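Local coordinates for Mlr6093 protein (Mesorhizobium loti, PDB 2QJ8) that probably hydrolyses carbon-nitrogen bonds in linear amides as a zinc-dependent enzyme of the aspartoacylase and succinylglutamate desuccinylase family, at residues A[287-290]-A[294-297]; A[310-315]-A[321-326]; A[180-185]-A[257-262]. All blocks are in the same frame, centred on the assembly; numbering follows the deposited sequence.

Contacts 2 and 3 are close neighbours, their centres about 11 Å apart, because strand 322-329 of one lies beside strand 250-261 of the other. Two probable hydrogen bonds join them: Glu322 OE2 to Gln259 NE2 at 2.6 Å, and Val323 N to Leu260 O at 2.7 Å. Contact 3 also reaches back to strand 178-182, within the part of the chain that carries the family's catalytic domain. Contact 1 lies at the periphery, with its centre about 18 Å from that of contact 2 and about 26 Å from that of contact 3. It touches contact 3 where Leu287 CD1 packs on Ser262 CB at 4.2 Å, but not contact 2 (nearest atoms about 6 Å apart).

Contact 1 (A[287-290]-A[294-297]); sequences LHPM and SAAS
Leu287 meets Ser297 through its backbone: Leu287 O lies 3.3 Å from Ser297 CA and 3.4 Å from Ser297 CB, both van der Waals approaches. The isobutyl group takes no part and packs instead on Val317, Pro263 and Ser264. At His288 the two chains are close, 4.7 Å between His288 CA and Ser297 CA, although the His288 side chain leaves the backbone away from the serine. Its CG stands anti to the carbonyl carbon (chi1 -59°), and from there the imidazole still brings ND1 within 3.8 Å of Ser297 CB, which approaches the ring obliquely. The other nitrogen, NE2, is hydrogen-bonded to Glu269, and this bond should limit rotation of the ring.

Pro289 supplies most of the first segment's buried surface. Its pyrrolidine ring points at the returning chain: CG touches Ala295 CB at 3.8 Å, and CD lies 3.7 Å from Ala296 O. Proline has no N-H to offer Ala296 O, and Pro289 meets this loop by van der Waals contact alone; no hydrogen bond links the two segments.

The arrangement is the connection of a β-hairpin, at the point where its strands part. Beyond Ser297, the backbone bonding of Leu287 with Ile298 joins strand 283-288 to strand 298-301, an edge strand, within this chain, of a four-stranded antiparallel sheet. On its other flank His288 is backbone-bonded to Ile267 of strand 266-270, while Pro289 O accepts a hydrogen bond from Arg66 of the second subunit.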
# COMPACT_ATOMS: atom_id res chain seq x y z
N LEU A 287 15.33 -11.82 4.46
CA LEU A 287 14.70 -12.52 3.37
C LEU A 287 14.39 -13.94 3.83
O LEU A 287 15.27 -14.68 4.26
CB LEU A 287 15.62 -12.51 2.15
CG LEU A 287 15.08 -13.03 0.82
CD1 LEU A 287 14.09 -12.05 0.22
CD2 LEU A 287 16.24 -13.23 -0.11
N HIS A 288 13.12 -14.30 3.79
CA HIS A 288 12.65 -15.60 4.18
C HIS A 288 12.48 -16.42 2.89
O HIS A 288 11.69 -16.01 2.04
CB HIS A 288 11.31 -15.46 4.89
CG HIS A 288 11.35 -14.60 6.11
ND1 HIS A 288 11.87 -15.03 7.31
CD2 HIS A 288 10.93 -13.33 6.33
CE1 HIS A 288 11.78 -14.06 8.21
NE2 HIS A 288 11.20 -13.03 7.64
N PRO A 289 13.14 -17.59 2.77
CA PRO A 289 13.01 -18.42 1.55
C PRO A 289 11.60 -18.97 1.32
O PRO A 289 11.01 -19.51 2.26
CB PRO A 289 13.98 -19.56 1.81
CG PRO A 289 14.01 -19.69 3.28
CD PRO A 289 13.99 -18.27 3.76
N MSE A 290 11.11 -18.88 0.08
CA MSE A 290 9.72 -19.28 -0.25
C MSE A 290 9.32 -20.77 -0.24
O MSE A 290 8.17 -21.08 0.10
CB MSE A 290 9.29 -18.65 -1.59
CG MSE A 290 8.91 -17.19 -1.46
SE MSE A 290 9.22 -16.15 -3.10
N SER A 294 12.35 -25.13 6.81
CA SER A 294 13.57 -25.61 7.46
C SER A 294 14.76 -24.71 7.17
O SER A 294 15.64 -24.58 8.03
CB SER A 294 13.88 -27.04 6.99
OG SER A 294 13.73 -27.11 5.58
N ALA A 295 14.80 -24.09 5.98
CA ALA A 295 15.91 -23.21 5.59
C ALA A 295 15.96 -21.91 6.42
O ALA A 295 14.93 -21.37 6.81
CB ALA A 295 15.83 -22.90 4.11
N ALA A 296 17.18 -21.43 6.67
CA ALA A 296 17.44 -20.20 7.43
C ALA A 296 17.15 -18.96 6.58
O ALA A 296 17.23 -19.01 5.34
CB ALA A 296 18.91 -20.16 7.95
N SER A 297 16.78 -17.88 7.26
CA SER A 297 16.53 -16.60 6.61
C SER A 297 17.87 -15.89 6.34
O SER A 297 18.87 -16.15 7.05
CB SER A 297 15.62 -15.72 7.47
OG SER A 297 16.20 -15.46 8.73

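Contact 2 (A[310-315]-A[321-326]); sequences AIRSAM and EEVAIL
Ala310 and Ile325 exchange two nearly straight backbone hydrogen bonds, from Ala310 N to Ile325 O at 3.0 Å and from Ile325 N to Ala310 O at 2.7 Å; Arg312 N then donates to Val323 O at 3.0 Å. Ile311 and Ala324 make the non-hydrogen-bonded pair between them. This is a short antiparallel ladder, its strand axes 4.5 Å apart at closest and their directions 163° apart.

In one of the two conformers of Arg312, its side chain forms a salt bridge with Glu321, Arg312 NH2 lying 3.0 Å from Glu321 OE1. The carboxylate plane is turned 75° from the guanidinium, and OE1 lies well out of the guanidinium plane with no N-H aimed at it, so the attraction is one of charge. Glu321 is also held through OE2, which accepts a hydrogen bond from Gln318 N.

Side chains fill in on both faces. Ala310 CB meets Ile325 CB at 4.1 Å on one. On the other, Ile311 has CG1 anti to its amide nitrogen (chi1 -168°), a setting that lays this branch against Ala324 CB, also at 4.1 Å. The extended Arg312 chain crosses Val323 at about a right angle, and Val323 CG1 reaches the guanidinium edge 4.0 Å from Arg312 NE.

Strand 306-312 is bordered by strand 147-149, through backbone bonding of Ile311 with Asp148. Strand 322-329 pairs on its far side with strand 250-261, where Val323 and Ala324 together face Leu260 in a classic β-bulge. Phe268 of strand 266-270 packs against Ile311, Arg312 and Val323.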
# COMPACT_ATOMS: atom_id res chain seq x y z
N ALA A 310 14.10 4.99 1.78
CA ALA A 310 12.98 4.19 1.35
C ALA A 310 13.23 2.73 1.68
O ALA A 310 14.37 2.28 1.68
CB ALA A 310 12.76 4.37 -0.17
N ILE A 311 12.15 2.01 1.97
CA ILE A 311 12.23 0.58 2.30
C ILE A 311 10.92 -0.10 1.90
O ILE A 311 9.86 0.49 2.06
CB ILE A 311 12.59 0.35 3.80
CG1 ILE A 311 12.95 -1.14 4.02
CG2 ILE A 311 11.47 0.88 4.73
CD1 ILE A 311 13.55 -1.45 5.32
N ARG A 312 11.03 -1.31 1.33
CA ARG A 312 9.86 -2.09 0.91
C ARG A 312 9.05 -2.57 2.08
O ARG A 312 9.59 -2.78 3.17
CB ARG A 312 10.23 -3.36 0.15
CG ARG A 312 10.63 -3.19 -1.26
CD ARG A 312 10.58 -4.55 -2.00
NE ARG A 312 11.21 -4.51 -3.32
CZ ARG A 312 10.71 -3.91 -4.40
NH1 ARG A 312 9.56 -3.24 -4.39
NH2 ARG A 312 11.41 -3.94 -5.53
N SER A 313 7.75 -2.77 1.83
CA SER A 313 6.84 -3.37 2.80
C SER A 313 7.09 -4.86 2.71
O SER A 313 7.72 -5.33 1.76
CB SER A 313 5.39 -3.10 2.38
OG SER A 313 5.18 -1.70 2.26
N ALA A 314 6.63 -5.60 3.70
CA ALA A 314 6.75 -7.06 3.68
C ALA A 314 6.04 -7.59 2.43
O ALA A 314 4.84 -7.35 2.22
CB ALA A 314 6.18 -7.67 4.93
N MSE A 315 6.80 -8.26 1.56
CA MSE A 315 6.28 -8.70 0.27
C MSE A 315 7.19 -9.75 -0.32
O MSE A 315 8.34 -9.85 0.10
CB MSE A 315 6.27 -7.51 -0.71
CG MSE A 315 7.70 -7.01 -1.11
SE MSE A 315 7.77 -5.57 -2.39
CE MSE A 315 6.58 -6.33 -3.77
N GLU A 321 16.24 -7.77 -6.55
CA GLU A 321 15.30 -6.67 -6.51
C GLU A 321 15.70 -5.74 -5.39
O GLU A 321 16.10 -6.21 -4.35
CB GLU A 321 13.87 -7.09 -6.23
CG GLU A 321 13.12 -7.57 -7.44
CD GLU A 321 11.64 -7.61 -7.17
OE1 GLU A 321 11.04 -6.53 -6.95
OE2 GLU A 321 11.09 -8.72 -7.18
N GLU A 322 15.52 -4.44 -5.63
CA GLU A 322 15.87 -3.40 -4.68
C GLU A 322 14.87 -3.46 -3.54
O GLU A 322 13.67 -3.50 -3.76
CB GLU A 322 15.89 -1.99 -5.32
CG GLU A 322 17.02 -1.76 -6.37
CD GLU A 322 17.13 -0.28 -6.86
OE1 GLU A 322 16.14 0.51 -6.75
OE2 GLU A 322 18.22 0.08 -7.37
N VAL A 323 15.37 -3.52 -2.32
CA VAL A 323 14.52 -3.62 -1.14
C VAL A 323 14.63 -2.45 -0.19
O VAL A 323 13.76 -2.28 0.61
CB VAL A 323 14.72 -4.96 -0.39
CG1 VAL A 323 14.29 -6.10 -1.30
CG2 VAL A 323 16.16 -5.11 0.11
N ALA A 324 15.72 -1.69 -0.26
CA ALA A 324 15.89 -0.52 0.57
C ALA A 324 16.79 0.50 -0.13
O ALA A 324 17.69 0.11 -0.90
CB ALA A 324 16.48 -0.93 1.97
N ILE A 325 16.51 1.78 0.10
CA ILE A 325 17.33 2.87 -0.43
C ILE A 325 17.81 3.67 0.77
O ILE A 325 17.01 4.28 1.49
CB ILE A 325 16.60 3.77 -1.40
CG1 ILE A 325 16.12 2.94 -2.59
CG2 ILE A 325 17.55 4.87 -1.90
CD1 ILE A 325 15.27 3.69 -3.50
N LEU A 326 19.12 3.63 0.99
CA LEU A 326 19.77 4.32 2.08
C LEU A 326 20.39 5.57 1.45
O LEU A 326 20.58 5.64 0.24
CB LEU A 326 20.82 3.41 2.74
CG LEU A 326 20.36 2.37 3.78
CD1 LEU A 326 18.97 1.82 3.59
CD2 LEU A 326 21.39 1.24 3.95

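Contact 3 (A[180-185]-A[257-262]); sequences LLWEHN and SDQLKS
Trp182 and Gln259 account for all of the surface buried here, in nearly equal shares. The indole donates from NE1 to Gln259 OE1 at 3.1 Å, a bent hydrogen bond with an angle of 141° at the hydrogen. Although the oxygen sits at the ring edge, the indole nitrogen stands above the amide plane, 71° out of it, and does not use a lone pair. Gln259 CD rests 3.9 Å from Trp182 CZ2, with the amide steeply turned against the ring.

Strands 178-182 and 250-261 run parallel and are bonded where Leu181 meets Leu252 and Thr254. By Trp182 they have parted: Trp182 CA is 10.6 Å from Gln259 CA, and the two long side chains span the distance. The indole swings out opposite the amide nitrogen (chi1 -177°), which carries it toward the neighbouring strand. Gln259 NE2 is hydrogen-bonded to Glu322 OE2 of strand 322-329. A phenylalanine in place of Trp182 would probably leave Gln259 OE1 without this donor and the amide less closely packed.

Past Trp182 comes an inverse γ-turn centred on Glu183, and His184 CB lies 3.7 Å above one face of the indole plane, toward its rim.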
# COMPACT_ATOMS: atom_id res chain seq x y z
N LEU A 180 16.77 14.47 -2.07
CA LEU A 180 17.73 13.40 -2.34
C LEU A 180 18.43 13.53 -3.68
O LEU A 180 17.76 13.52 -4.70
CB LEU A 180 17.04 12.04 -2.29
CG LEU A 180 17.90 10.77 -2.43
CD1 LEU A 180 18.92 10.57 -1.30
CD2 LEU A 180 16.99 9.56 -2.54
N LEU A 181 19.76 13.61 -3.65
CA LEU A 181 20.55 13.61 -4.87
C LEU A 181 20.74 12.13 -5.24
O LEU A 181 21.26 11.34 -4.45
CB LEU A 181 21.90 14.32 -4.71
CG LEU A 181 21.93 15.76 -4.20
CD1 LEU A 181 23.30 16.35 -4.51
CD2 LEU A 181 20.86 16.63 -4.81
N TRP A 182 20.31 11.75 -6.43
CA TRP A 182 20.39 10.36 -6.85
C TRP A 182 20.41 10.21 -8.37
O TRP A 182 19.45 10.53 -9.04
CB TRP A 182 19.19 9.60 -6.25
CG TRP A 182 19.15 8.11 -6.54
CD1 TRP A 182 20.19 7.31 -6.94
CD2 TRP A 182 18.05 7.22 -6.31
NE1 TRP A 182 19.78 6.01 -7.07
CE2 TRP A 182 18.47 5.92 -6.68
CE3 TRP A 182 16.74 7.40 -5.87
CZ2 TRP A 182 17.63 4.81 -6.61
CZ3 TRP A 182 15.89 6.29 -5.80
CH2 TRP A 182 16.35 5.01 -6.18
N GLU A 183 21.51 9.65 -8.86
CA GLU A 183 21.73 9.43 -10.28
C GLU A 183 21.20 8.05 -10.63
O GLU A 183 21.94 7.12 -10.90
CB GLU A 183 23.22 9.61 -10.59
CG GLU A 183 23.56 9.63 -12.05
CD GLU A 183 25.02 10.05 -12.34
OE1 GLU A 183 25.72 10.67 -11.49
OE2 GLU A 183 25.45 9.77 -13.47
N HIS A 184 19.87 7.94 -10.64
CA HIS A 184 19.18 6.66 -10.91
C HIS A 184 19.11 6.23 -12.38
O HIS A 184 18.89 5.06 -12.68
CB HIS A 184 17.77 6.64 -10.26
CG HIS A 184 16.90 7.81 -10.60
ND1 HIS A 184 16.25 7.95 -11.81
CD2 HIS A 184 16.54 8.89 -9.86
CE1 HIS A 184 15.54 9.06 -11.80
NE2 HIS A 184 15.70 9.65 -10.63
N ASN A 185 19.33 7.17 -13.29
CA ASN A 185 19.27 6.96 -14.74
C ASN A 185 17.95 6.39 -15.30
O ASN A 185 17.92 5.82 -16.39
CB ASN A 185 20.52 6.17 -15.21
CG ASN A 185 21.82 6.97 -15.04
OD1 ASN A 185 22.80 6.48 -14.46
ND2 ASN A 185 21.82 8.22 -15.53
N SER A 257 26.14 1.62 -3.65
CA SER A 257 26.30 0.83 -2.41
C SER A 257 25.15 1.02 -1.35
O SER A 257 25.02 0.22 -0.42
CB SER A 257 27.66 1.10 -1.77
OG SER A 257 27.78 2.45 -1.41
N ASP A 258 24.35 2.08 -1.53
CA ASP A 258 23.23 2.41 -0.68
C ASP A 258 21.91 1.79 -1.15
O ASP A 258 20.91 1.90 -0.44
CB ASP A 258 23.01 3.93 -0.67
CG ASP A 258 24.16 4.70 -0.10
OD1 ASP A 258 24.62 4.34 0.99
OD2 ASP A 258 24.54 5.73 -0.70
N GLN A 259 21.90 1.19 -2.34
CA GLN A 259 20.72 0.56 -2.91
C GLN A 259 20.81 -0.92 -2.60
O GLN A 259 21.50 -1.65 -3.30
CB GLN A 259 20.65 0.80 -4.42
CG GLN A 259 20.50 2.28 -4.79
CD GLN A 259 20.79 2.52 -6.25
OE1 GLN A 259 21.52 3.43 -6.60
NE2 GLN A 259 20.27 1.66 -7.11
N LEU A 260 20.13 -1.35 -1.55
CA LEU A 260 20.21 -2.73 -1.11
C LEU A 260 19.21 -3.61 -1.90
O LEU A 260 18.05 -3.25 -2.10
CB LEU A 260 20.01 -2.80 0.41
CG LEU A 260 20.93 -1.92 1.27
CD1 LEU A 260 20.55 -2.09 2.71
CD2 LEU A 260 22.40 -2.27 1.08
N LYS A 261 19.70 -4.76 -2.34
CA LYS A 261 18.95 -5.72 -3.16
C LYS A 261 18.89 -7.08 -2.47
O LYS A 261 19.74 -7.41 -1.66
CB LYS A 261 19.61 -5.86 -4.54
CG LYS A 261 19.61 -4.58 -5.40
CD LYS A 261 20.56 -4.71 -6.60
N SER A 262 17.85 -7.86 -2.76
CA SER A 262 17.72 -9.20 -2.26
C SER A 262 18.68 -10.08 -3.08
O SER A 262 18.75 -9.93 -4.29
CB SER A 262 16.30 -9.70 -2.44
OG SER A 262 15.90 -9.60 -3.81